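Side-chain contact in PspGI restriction endonuclease (Pyrococcus sp. GI-H, PDB 3BM3), which probably acts as a type II restriction endonuclease, binding its specific DNA site, flipping bases out of the helix and cutting the DNA: residues C[64-67]-C[68-72]. The protein carries 2 engineered substitutions. Residues are numbered along the deposited sequence; the frame is centred on the assembly and turned at random.
Sequences FEIY and KEYEK. With nucleotides of chain A.
E71 OE2 is gripped twice: the Y67 hydroxyl donates a hydrogen bond to it, OH to OE2 2.7 Å, and R96 of helix 85-115 meets it in a salt bridge. The hydroxyl arrives on the anti side of the carboxylate, 29° out of its plane, and the tyrosine ring stands nearly upright against that group. R75 takes E71 OE1, so both oxygens are engaged. One turn of helix 52-80 thus ties Y67 to E71, and the helical hydrogen bond from E71 N to Y67 O, 2.7 Å, joins the same two residues. A phenylalanine replacing Y67 would probably leave E71 OE2 to its arginine and the ring freer to tilt, disturbing the surface against which the adenine lies.

That adenine is DA6 of chain A, and two rings meet the same side of it. F64 lies almost parallel over the base, offset, its CD1 3.4 Å from C4 of DA6. Y67 is more inclined; its face takes the N1/C2 part of the base, with CG 3.5 Å from N1 of DA6. Behind F64, on the ring's opposite face, lies K68: CE sits 4.0 Å from the F64 centroid as a CH-pi contact, and NZ follows at 4.3 Å, a cation-pi contact. What bends the lysine back over the ring is the turn at its chi3 (-70°).

On other sides of the helix, I66 CG2 touches Y70 CE2 at 3.6 Å, where both side chains face helix 20-31 and Y70 OH bonds to E26. E65 and E69 run alongside each other with OE2 of E65 3.4 Å from OE2 of E69, two like charges; the salt bridge of K62 to E65 OE1 probably eases this.

A base-to-lysine sandwich around F64, beside a tyrosine fixed by a carboxylate, is consistent with one wall of a pocket for a flipped adenine, covered by aromatic faces on this side.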
loop_
_atom_site.group_PDB
_atom_site.type_symbol
_atom_site.label_atom_id
_atom_site.label_comp_id
_atom_site.label_asym_id
_atom_site.label_seq_id
_atom_site.Cartn_x
_atom_site.Cartn_y
_atom_site.Cartn_z
ATOM N N PHE C 64 3.534 11.022 19.238
ATOM C CA PHE C 64 4.745 10.956 18.357
ATOM C C PHE C 64 5.948 11.592 19.055
ATOM O O PHE C 64 7.050 11.050 19.075
ATOM C CB PHE C 64 4.479 11.627 17.035
ATOM C CG PHE C 64 5.572 11.442 16.018
ATOM C CD1 PHE C 64 6.412 10.343 16.058
ATOM C CD2 PHE C 64 5.697 12.325 14.958
ATOM C CE1 PHE C 64 7.393 10.160 15.133
ATOM C CE2 PHE C 64 6.688 12.132 13.995
ATOM C CZ PHE C 64 7.537 11.023 14.093
ATOM N N GLU C 65 5.737 12.740 19.661
ATOM C CA GLU C 65 6.805 13.377 20.404
ATOM C C GLU C 65 7.346 12.483 21.532
ATOM O O GLU C 65 8.568 12.366 21.716
ATOM C CB GLU C 65 6.334 14.733 20.940
ATOM C CG GLU C 65 7.133 15.285 22.055
ATOM C CD GLU C 65 6.290 16.229 22.903
ATOM O OE1 GLU C 65 5.455 16.956 22.311
ATOM O OE2 GLU C 65 6.454 16.195 24.150
ATOM N N ILE C 66 6.467 11.822 22.269
ATOM C CA ILE C 66 6.887 10.911 23.309
ATOM C C ILE C 66 7.657 9.749 22.709
ATOM O O ILE C 66 8.754 9.397 23.187
ATOM C CB ILE C 66 5.683 10.412 24.140
ATOM C CG1 ILE C 66 5.165 11.591 24.967
ATOM C CG2 ILE C 66 6.068 9.294 25.074
ATOM C CD1 ILE C 66 3.790 11.353 25.559
ATOM N N TYR C 67 7.080 9.161 21.672
ATOM C CA TYR C 67 7.756 8.095 20.952
ATOM C C TYR C 67 9.184 8.555 20.599
ATOM O O TYR C 67 10.149 7.846 20.797
ATOM C CB TYR C 67 6.994 7.754 19.667
ATOM C CG TYR C 67 7.858 6.894 18.814
ATOM C CD1 TYR C 67 7.945 5.537 19.059
ATOM C CD2 TYR C 67 8.672 7.465 17.836
ATOM C CE1 TYR C 67 8.816 4.758 18.307
ATOM C CE2 TYR C 67 9.514 6.723 17.095
ATOM C CZ TYR C 67 9.595 5.373 17.340
ATOM O OH TYR C 67 10.480 4.648 16.624
ATOM N N LYS C 68 9.311 9.737 20.024
ATOM C CA LYS C 68 10.649 10.155 19.565
ATOM C C LYS C 68 11.633 10.313 20.703
ATOM O O LYS C 68 12.821 10.068 20.537
ATOM C CB LYS C 68 10.568 11.424 18.754
ATOM C CG LYS C 68 9.942 11.175 17.408
ATOM C CD LYS C 68 10.075 12.357 16.481
ATOM C CE LYS C 68 9.211 13.511 16.913
ATOM N NZ LYS C 68 9.127 14.550 15.849
ATOM N N GLU C 69 11.147 10.746 21.859
ATOM C CA GLU C 69 11.993 10.834 23.033
ATOM C C GLU C 69 12.485 9.465 23.429
ATOM O O GLU C 69 13.651 9.290 23.765
ATOM C CB GLU C 69 11.240 11.458 24.206
ATOM C CG GLU C 69 10.869 12.924 23.995
ATOM C CD GLU C 69 10.057 13.493 25.163
ATOM O OE1 GLU C 69 10.578 13.486 26.297
ATOM O OE2 GLU C 69 8.903 13.969 24.950
ATOM N N TYR C 70 11.597 8.489 23.402
ATOM C CA TYR C 70 11.997 7.113 23.689
ATOM C C TYR C 70 12.938 6.580 22.622
ATOM O O TYR C 70 13.933 5.941 22.926
ATOM C CB TYR C 70 10.792 6.210 23.795
ATOM C CG TYR C 70 9.966 6.411 25.045
ATOM C CD1 TYR C 70 10.550 6.769 26.258
ATOM C CD2 TYR C 70 8.587 6.223 25.028
ATOM C CE1 TYR C 70 9.781 6.944 27.394
ATOM C CE2 TYR C 70 7.825 6.398 26.156
ATOM C CZ TYR C 70 8.424 6.732 27.339
ATOM O OH TYR C 70 7.695 6.906 28.498
ATOM N N GLU C 71 12.626 6.874 21.372
ATOM C CA GLU C 71 13.469 6.434 20.254
ATOM C C GLU C 71 14.883 6.967 20.448
ATOM O O GLU C 71 15.854 6.274 20.199
ATOM C CB GLU C 71 12.911 6.986 18.960
ATOM C CG GLU C 71 13.586 6.457 17.723
ATOM C CD GLU C 71 13.071 7.104 16.475
ATOM O OE1 GLU C 71 13.414 8.277 16.242
ATOM O OE2 GLU C 71 12.321 6.451 15.736
ATOM N N LYS C 72 14.993 8.220 20.892
ATOM C CA LYS C 72 16.293 8.871 21.094
ATOM C C LYS C 72 17.051 8.164 22.197
ATOM O O LYS C 72 18.245 7.881 22.079
ATOM C CB LYS C 72 16.085 10.330 21.458
ATOM C CG LYS C 72 17.357 11.090 21.689
ATOM C CD LYS C 72 17.047 12.566 21.865
ATOM C CE LYS C 72 18.290 13.336 22.215
ATOM N NZ LYS C 72 19.328 13.148 21.167
ATOM P P DA A 6 2.604 7.614 7.775
ATOM O OP1 DA A 6 1.168 7.968 7.594
ATOM O OP2 DA A 6 3.646 8.639 7.495
ATOM O "O5'" DA A 6 2.746 7.085 9.268
ATOM C "C5'" DA A 6 4.030 6.903 9.844
ATOM C "C4'" DA A 6 4.449 8.176 10.530
ATOM O "O4'" DA A 6 3.696 8.379 11.750
ATOM C "C3'" DA A 6 5.923 8.218 10.928
ATOM O "O3'" DA A 6 6.472 9.436 10.443
ATOM C "C2'" DA A 6 5.889 8.201 12.447
ATOM C "C1'" DA A 6 4.581 8.903 12.720
ATOM N N9 DA A 6 3.998 8.673 14.042
ATOM C C8 DA A 6 2.909 9.323 14.561
ATOM N N7 DA A 6 2.597 8.948 15.776
ATOM C C5 DA A 6 3.542 7.980 16.079
ATOM C C6 DA A 6 3.754 7.203 17.228
ATOM N N6 DA A 6 2.992 7.281 18.322
ATOM N N1 DA A 6 4.788 6.335 17.216
ATOM C C2 DA A 6 5.551 6.264 16.116
ATOM N N3 DA A 6 5.451 6.943 14.975
ATOM C C4 DA A 6 4.413 7.797 15.020
#